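Local coordinates for protein PHO85 cyclin-10 (Saccharomyces cerevisiae, PDB 4KRD) that serves as the cyclin partner of the kinase PHO85, directing it to phosphorylate and thereby restrain glycogen synthase GSY2, at residues Lys44-Leu49 with Leu108-Phe113; Met136-Val141 with Cys162-Arg167. All blocks are in the same frame, centred on the assembly; numbering follows the deposited sequence.

In the fold
Both contacts belong to the cyclin domain of PHO85 cyclin-10, a mainly helical domain in which helix 130-148, one partner of contact 2, also packs on both helices of contact 1. Along the chain they come in series: contact 1 joins helix 36-54 to helix 99-113 and closes before contact 2 opens, where helix 130-148 meets the turn between helices 155-162 and 166-180. Their centres lie about 17 Å apart, contact 1 about 5 Å from the centre of the chain and contact 2 about 13 Å. They nevertheless touch, since M136 packs on I109 and L112, and I137 on I47, consistent with one packed interior. At the start of helix 166-180, R167 meets another protein chain.

Contact 1. Residues Lys44-Leu49 with Leu108-Phe113; sequences KETIEL and LIDTLF
The terminal methyl CD1 of I109 lies against T46 and I47 together, 3.6 Å from T46 CG2 and 3.8 Å from I47 CG1. This is packing inside the helical cyclin domain: helices 36-54 and 99-113 run nearly parallel here, their segment axes 18° apart in direction and 10.8 Å apart at closest approach. At that spacing the contact is made by side chains alone. I109 reaches over with CG1 set between the backbone N and the carbonyl carbon (chi1 62°) and an extended second torsion, which sends CD1 across to helix 36-54, at about a right angle to the I47 side chain. I47 also touches V133 of helix 130-148.

The polar part sits beside this apolar patch. T46 OG1 stands beside the backbone N, anti to the carbonyl carbon (chi1 -61°), which turns the methyl CG2 to I109 while OG1 hydrogen-bonds N42 O one turn earlier in its own helix. The same methyl lies 3.6 Å from D110 OD1. No direct hydrogen bond joins the two segments; instead a water links them, donating to T46 OG1 at 2.9 Å and to D110 OD1 at 2.8 Å.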
ATOM      1  N   LYS B  44      17.578   8.666 -17.416  1.00 39.24           N
ATOM      2  CA  LYS B  44      17.840   9.578 -18.532  1.00 34.98           C
ATOM      3  C   LYS B  44      17.849   8.869 -19.884  1.00 36.19           C
ATOM      4  O   LYS B  44      17.254   9.347 -20.850  1.00 36.73           O
ATOM      5  CB  LYS B  44      19.164  10.312 -18.308  1.00 37.73           C
ATOM      6  N   GLU B  45      18.504   7.718 -19.956  1.00 38.87           N
ATOM      7  CA  GLU B  45      18.635   7.021 -21.239  1.00 43.51           C
ATOM      8  C   GLU B  45      17.295   6.460 -21.726  1.00 38.10           C
ATOM      9  O   GLU B  45      17.025   6.423 -22.929  1.00 43.36           O
ATOM     10  CB  GLU B  45      19.699   5.925 -21.151  1.00 43.37           C
ATOM     11  CG  GLU B  45      20.143   5.397 -22.505  1.00 47.18           C
ATOM     12  CD  GLU B  45      21.136   4.256 -22.382  1.00 53.98           C
ATOM     13  OE1 GLU B  45      21.550   3.953 -21.246  1.00 55.40           O
ATOM     14  OE2 GLU B  45      21.498   3.658 -23.419  1.00 55.96           O
ATOM     15  N   THR B  46      16.444   6.043 -20.790  1.00 44.78           N
ATOM     16  CA  THR B  46      15.097   5.587 -21.135  1.00 37.19           C
ATOM     17  C   THR B  46      14.325   6.725 -21.780  1.00 33.99           C
ATOM     18  O   THR B  46      13.650   6.542 -22.797  1.00 31.80           O
ATOM     19  CB  THR B  46      14.330   5.078 -19.887  1.00 39.66           C
ATOM     20  OG1 THR B  46      15.028   3.970 -19.304  1.00 36.33           O
ATOM     21  CG2 THR B  46      12.917   4.635 -20.255  1.00 32.15           C
ATOM     22  N   ILE B  47      14.429   7.909 -21.187  1.00 32.58           N
ATOM     23  CA  ILE B  47      13.800   9.088 -21.767  1.00 38.46           C
ATOM     24  C   ILE B  47      14.330   9.372 -23.183  1.00 37.98           C
ATOM     25  O   ILE B  47      13.562   9.602 -24.116  1.00 35.15           O
ATOM     26  CB  ILE B  47      13.995  10.327 -20.889  1.00 33.10           C
ATOM     27  CG1 ILE B  47      13.194  10.168 -19.590  1.00 34.12           C
ATOM     28  CG2 ILE B  47      13.528  11.561 -21.657  1.00 34.69           C
ATOM     29  CD1 ILE B  47      13.679  11.046 -18.437  1.00 41.45           C
ATOM     30  N   GLU B  48      15.647   9.339 -23.342  1.00 41.11           N
ATOM     31  CA  GLU B  48      16.228   9.585 -24.660  1.00 42.29           C
ATOM     32  C   GLU B  48      15.732   8.599 -25.706  1.00 41.90           C
ATOM     33  O   GLU B  48      15.451   8.993 -26.831  1.00 40.74           O
ATOM     34  CB  GLU B  48      17.754   9.608 -24.591  1.00 44.22           C
ATOM     35  CG  GLU B  48      18.267  10.825 -23.839  1.00 51.79           C
ATOM     36  CD  GLU B  48      19.759  10.772 -23.558  1.00 68.03           C
ATOM     37  OE1 GLU B  48      20.444   9.869 -24.105  1.00 62.92           O
ATOM     38  OE2 GLU B  48      20.238  11.640 -22.786  1.00 69.24           O
ATOM     39  N   LEU B  49      15.601   7.323 -25.342  1.00 42.20           N
ATOM     40  CA  LEU B  49      15.129   6.320 -26.303  1.00 38.36           C
ATOM     41  C   LEU B  49      13.644   6.450 -26.623  1.00 41.05           C
ATOM     42  O   LEU B  49      13.228   6.279 -27.768  1.00 37.82           O
ATOM     43  CB  LEU B  49      15.487   4.905 -25.853  1.00 38.74           C
ATOM     44  CG  LEU B  49      16.991   4.642 -25.825  1.00 44.18           C
ATOM     45  CD1 LEU B  49      17.315   3.303 -25.203  1.00 44.04           C
ATOM     46  CD2 LEU B  49      17.583   4.743 -27.241  1.00 52.45           C
ATOM     47  N   LEU B 108       7.724   3.877 -14.014  1.00 27.80           N
ATOM     48  CA  LEU B 108       6.518   4.675 -14.227  1.00 29.72           C
ATOM     49  C   LEU B 108       6.470   5.225 -15.661  1.00 30.27           C
ATOM     50  O   LEU B 108       5.424   5.196 -16.319  1.00 28.15           O
ATOM     51  CB  LEU B 108       6.405   5.815 -13.193  1.00 23.87           C
ATOM     52  CG  LEU B 108       6.192   5.396 -11.728  1.00 31.17           C
ATOM     53  CD1 LEU B 108       6.150   6.617 -10.795  1.00 27.54           C
ATOM     54  CD2 LEU B 108       4.919   4.564 -11.576  1.00 28.00           C
ATOM     55  N   ILE B 109       7.599   5.731 -16.155  1.00 28.83           N
ATOM     56  CA  ILE B 109       7.611   6.209 -17.528  1.00 29.72           C
ATOM     57  C   ILE B 109       7.516   5.046 -18.529  1.00 27.39           C
ATOM     58  O   ILE B 109       6.839   5.165 -19.551  1.00 30.53           O
ATOM     59  CB  ILE B 109       8.811   7.152 -17.820  1.00 35.86           C
ATOM     60  CG1 ILE B 109      10.139   6.428 -17.624  1.00 38.13           C
ATOM     61  CG2 ILE B 109       8.753   8.401 -16.930  1.00 32.82           C
ATOM     62  CD1 ILE B 109      11.325   7.186 -18.259  1.00 44.25           C
ATOM     63  N   ASP B 110       8.179   3.928 -18.217  1.00 28.46           N
ATOM     64  CA  ASP B 110       8.048   2.662 -18.962  1.00 30.40           C
ATOM     65  C   ASP B 110       6.595   2.277 -19.150  1.00 30.20           C
ATOM     66  O   ASP B 110       6.164   1.948 -20.240  1.00 32.14           O
ATOM     67  CB  ASP B 110       8.689   1.493 -18.187  1.00 31.26           C
ATOM     68  CG  ASP B 110      10.213   1.464 -18.276  1.00 37.25           C
ATOM     69  OD1 ASP B 110      10.775   1.963 -19.272  1.00 38.05           O
ATOM     70  OD2 ASP B 110      10.841   0.900 -17.343  1.00 38.50           O
ATOM     71  N   THR B 111       5.833   2.279 -18.056  1.00 28.84           N
ATOM     72  CA  THR B 111       4.472   1.788 -18.135  1.00 23.15           C
ATOM     73  C   THR B 111       3.526   2.803 -18.777  1.00 25.33           C
ATOM     74  O   THR B 111       2.482   2.440 -19.323  1.00 27.71           O
ATOM     75  CB  THR B 111       3.969   1.284 -16.750  1.00 32.50           C
ATOM     76  OG1 THR B 111       2.799   0.475 -16.926  1.00 31.56           O
ATOM     77  CG2 THR B 111       3.661   2.459 -15.842  1.00 29.47           C
ATOM     78  N   LEU B 112       3.888   4.081 -18.723  1.00 26.62           N
ATOM     79  CA  LEU B 112       3.108   5.092 -19.427  1.00 28.05           C
ATOM     80  C   LEU B 112       3.281   4.964 -20.954  1.00 32.76           C
ATOM     81  O   LEU B 112       2.313   5.084 -21.726  1.00 29.03           O
ATOM     82  CB  LEU B 112       3.512   6.496 -18.958  1.00 29.48           C
ATOM     83  CG  LEU B 112       2.841   7.712 -19.614  1.00 32.02           C
ATOM     84  CD1 LEU B 112       1.311   7.589 -19.655  1.00 33.57           C
ATOM     85  CD2 LEU B 112       3.281   9.032 -18.946  1.00 35.44           C
ATOM     86  N   PHE B 113       4.510   4.719 -21.397  1.00 28.77           N
ATOM     87  CA  PHE B 113       4.806   4.856 -22.837  1.00 28.07           C
ATOM     88  C   PHE B 113       4.884   3.535 -23.608  1.00 32.16           C
ATOM     89  O   PHE B 113       4.794   3.527 -24.833  1.00 37.17           O
ATOM     90  CB  PHE B 113       6.083   5.683 -23.052  1.00 30.96           C
ATOM     91  CG  PHE B 113       5.921   7.135 -22.702  1.00 34.42           C
ATOM     92  CD1 PHE B 113       5.237   7.987 -23.549  1.00 34.46           C
ATOM     93  CD2 PHE B 113       6.423   7.644 -21.514  1.00 32.22           C
ATOM     94  CE1 PHE B 113       5.062   9.322 -23.221  1.00 35.51           C
ATOM     95  CE2 PHE B 113       6.250   8.984 -21.191  1.00 33.37           C
ATOM     96  CZ  PHE B 113       5.564   9.816 -22.049  1.00 37.49           C
TER
HETATM   97  O   HOH W   1      13.568   1.540 -18.938  1.00 34.88           O

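Contact 2. Residues Met136-Val141 with Cys162-Arg167; sequences MIIAAV and CGISKR
I138 packs on C162 and I164 and makes every contact of 136-141 with 162-167; all are apolar. Its CD1 rests 3.8 Å from C162 CB and 3.9 Å from I164 CG2, touching both residues that flank G163. The other branch also takes part: I138 CG2 lies 3.9 Å from I164 CD1, as the two isoleucines meet tip to tip. C162 adds its sulfur, with SG 4.0 Å from I138 CG1. CG1 of I138 stands anti to the carbonyl carbon (chi1 -66°), and the extended second torsion carries CD1 on to the turn. F87 of helix 84-95 also packs on I138 and C162, while L169 of helix 166-180 touches both isoleucines. Cutting I138 back to an alanine removes CG1, CG2 and CD1, and would probably open a gap between the helix and the C162 and I164 side chains, leaving them to F87 and L169.

The backbone of the turn is consistent with both residues facing helix 130-148 of this cyclin domain. Helix 155-162 ends in a Schellman motif, with G163 at positive phi (66°) and hydrogen bonds from I164 N to S159 O and from G163 N to K160 O. I164 then adopts an extended backbone, and S165 begins helix 166-180 as its N-cap, OG accepting from L168 N.

Charge enters at the start of helix 166-180, where R167 NH1 forms a salt bridge, outside the two segments, with an acidic side chain of another protein chain.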
ATOM      1  N   MET B 136       7.685  15.791 -16.720  1.00 36.74           N
ATOM      2  CA  MET B 136       7.550  14.345 -16.549  1.00 36.91           C
ATOM      3  C   MET B 136       8.519  13.812 -15.494  1.00 36.13           C
ATOM      4  O   MET B 136       8.168  12.952 -14.686  1.00 35.60           O
ATOM      5  CB  MET B 136       7.774  13.627 -17.880  1.00 39.51           C
ATOM      6  CG  MET B 136       7.620  12.112 -17.817  1.00 45.86           C
ATOM      7  SD  MET B 136       5.942  11.554 -17.419  1.00 48.02           S
ATOM      8  CE  MET B 136       5.031  12.211 -18.814  1.00 39.11           C
ATOM      9  N   ILE B 137       9.745  14.316 -15.516  1.00 29.48           N
ATOM     10  CA  ILE B 137      10.756  13.948 -14.528  1.00 33.01           C
ATOM     11  C   ILE B 137      10.318  14.328 -13.120  1.00 31.95           C
ATOM     12  O   ILE B 137      10.409  13.532 -12.190  1.00 35.78           O
ATOM     13  CB  ILE B 137      12.112  14.611 -14.851  1.00 35.84           C
ATOM     14  CG1 ILE B 137      12.751  13.919 -16.059  1.00 36.57           C
ATOM     15  CG2 ILE B 137      13.042  14.554 -13.659  1.00 35.12           C
ATOM     16  CD1 ILE B 137      13.922  14.688 -16.667  1.00 38.78           C
ATOM     17  N   ILE B 138       9.853  15.561 -12.973  1.00 31.67           N
ATOM     18  CA  ILE B 138       9.307  16.035 -11.710  1.00 34.01           C
ATOM     19  C   ILE B 138       8.234  15.083 -11.159  1.00 33.24           C
ATOM     20  O   ILE B 138       8.318  14.633 -10.018  1.00 30.84           O
ATOM     21  CB  ILE B 138       8.728  17.439 -11.891  1.00 32.56           C
ATOM     22  CG1 ILE B 138       9.859  18.429 -12.208  1.00 34.13           C
ATOM     23  CG2 ILE B 138       7.996  17.898 -10.637  1.00 32.74           C
ATOM     24  CD1 ILE B 138       9.373  19.851 -12.363  1.00 40.08           C
ATOM     25  N   ALA B 139       7.233  14.779 -11.976  1.00 32.57           N
ATOM     26  CA  ALA B 139       6.124  13.910 -11.549  1.00 36.03           C
ATOM     27  C   ALA B 139       6.556  12.487 -11.199  1.00 28.18           C
ATOM     28  O   ALA B 139       6.123  11.922 -10.179  1.00 28.56           O
ATOM     29  CB  ALA B 139       5.040  13.884 -12.636  1.00 31.97           C
ATOM     30  N   ALA B 140       7.404  11.888 -12.042  1.00 28.68           N
ATOM     31  CA  ALA B 140       7.804  10.492 -11.845  1.00 31.19           C
ATOM     32  C   ALA B 140       8.657  10.326 -10.596  1.00 33.72           C
ATOM     33  O   ALA B 140       8.533   9.335  -9.866  1.00 30.59           O
ATOM     34  CB  ALA B 140       8.529   9.955 -13.083  1.00 31.13           C
ATOM     35  N   VAL B 141       9.523  11.298 -10.334  1.00 33.23           N
ATOM     36  CA  VAL B 141      10.312  11.238  -9.114  1.00 28.82           C
ATOM     37  C   VAL B 141       9.413  11.403  -7.895  1.00 28.74           C
ATOM     38  O   VAL B 141       9.556  10.672  -6.937  1.00 27.86           O
ATOM     39  CB  VAL B 141      11.458  12.270  -9.078  1.00 32.91           C
ATOM     40  CG1 VAL B 141      12.074  12.343  -7.672  1.00 35.23           C
ATOM     41  CG2 VAL B 141      12.520  11.920 -10.139  1.00 34.77           C
ATOM     42  N   CYS B 162      12.553  21.689  -7.497  1.00 46.58           N
ATOM     43  CA  CYS B 162      12.201  21.542  -8.909  1.00 43.35           C
ATOM     44  C   CYS B 162      11.890  22.877  -9.569  1.00 48.72           C
ATOM     45  O   CYS B 162      11.631  22.944 -10.776  1.00 48.02           O
ATOM     46  CB  CYS B 162      10.997  20.608  -9.064  1.00 41.16           C
ATOM     47  SG  CYS B 162      11.306  18.912  -8.528  1.00 41.16           S
ATOM     48  N   GLY B 163      11.904  23.938  -8.766  1.00 47.61           N
ATOM     49  CA  GLY B 163      11.700  25.278  -9.269  1.00 49.87           C
ATOM     50  C   GLY B 163      10.312  25.518  -9.825  1.00 52.02           C
ATOM     51  O   GLY B 163      10.154  26.235 -10.809  1.00 47.96           O
ATOM     52  N   ILE B 164       9.304  24.915  -9.200  1.00 45.54           N
ATOM     53  CA  ILE B 164       7.932  25.121  -9.636  1.00 39.78           C
ATOM     54  C   ILE B 164       7.079  25.516  -8.451  1.00 37.42           C
ATOM     55  O   ILE B 164       7.533  25.462  -7.315  1.00 44.23           O
ATOM     56  CB  ILE B 164       7.333  23.855 -10.294  1.00 41.50           C
ATOM     57  CG1 ILE B 164       7.242  22.713  -9.280  1.00 38.06           C
ATOM     58  CG2 ILE B 164       8.148  23.435 -11.504  1.00 38.15           C
ATOM     59  CD1 ILE B 164       6.619  21.466  -9.851  1.00 39.37           C
ATOM     60  N   SER B 165       5.839  25.911  -8.714  1.00 43.43           N
ATOM     61  CA  SER B 165       4.907  26.222  -7.638  1.00 42.78           C
ATOM     62  C   SER B 165       4.343  24.943  -7.023  1.00 44.77           C
ATOM     63  O   SER B 165       4.315  23.886  -7.659  1.00 41.35           O
ATOM     64  CB  SER B 165       3.760  27.081  -8.156  1.00 43.93           C
ATOM     65  OG  SER B 165       3.008  26.366  -9.109  1.00 45.24           O
ATOM     66  N   LYS B 166       3.882  25.042  -5.787  1.00 42.64           N
ATOM     67  CA  LYS B 166       3.303  23.888  -5.123  1.00 45.74           C
ATOM     68  C   LYS B 166       2.040  23.456  -5.854  1.00 40.88           C
ATOM     69  O   LYS B 166       1.731  22.269  -5.934  1.00 41.06           O
ATOM     70  CB  LYS B 166       3.023  24.207  -3.661  1.00 47.86           C
ATOM     71  CG  LYS B 166       4.291  24.450  -2.853  1.00 49.13           C
ATOM     72  CD  LYS B 166       3.983  24.663  -1.392  1.00 47.66           C
ATOM     73  CE  LYS B 166       3.123  25.897  -1.207  1.00 52.57           C
ATOM     74  NZ  LYS B 166       3.844  27.134  -1.620  1.00 54.71           N
ATOM     75  N   ARG B 167       1.327  24.423  -6.412  1.00 45.01           N
ATOM     76  CA  ARG B 167       0.099  24.135  -7.142  1.00 43.36           C
ATOM     77  C   ARG B 167       0.392  23.302  -8.391  1.00 39.93           C
ATOM     78  O   ARG B 167      -0.305  22.331  -8.676  1.00 37.91           O
ATOM     79  CB  ARG B 167      -0.632  25.437  -7.484  1.00 48.42           C
ATOM     80  CG  ARG B 167      -1.595  25.357  -8.663  1.00 50.89           C
ATOM     81  CD  ARG B 167      -2.529  26.575  -8.691  1.00 62.76           C
ATOM     82  NE  ARG B 167      -3.509  26.563  -7.597  1.00 69.69           N
ATOM     83  CZ  ARG B 167      -3.335  27.131  -6.401  1.00 70.90           C
ATOM     84  NH1 ARG B 167      -2.208  27.774  -6.111  1.00 68.16           N
ATOM     85  NH2 ARG B 167      -4.298  27.056  -5.485  1.00 67.21           N
TER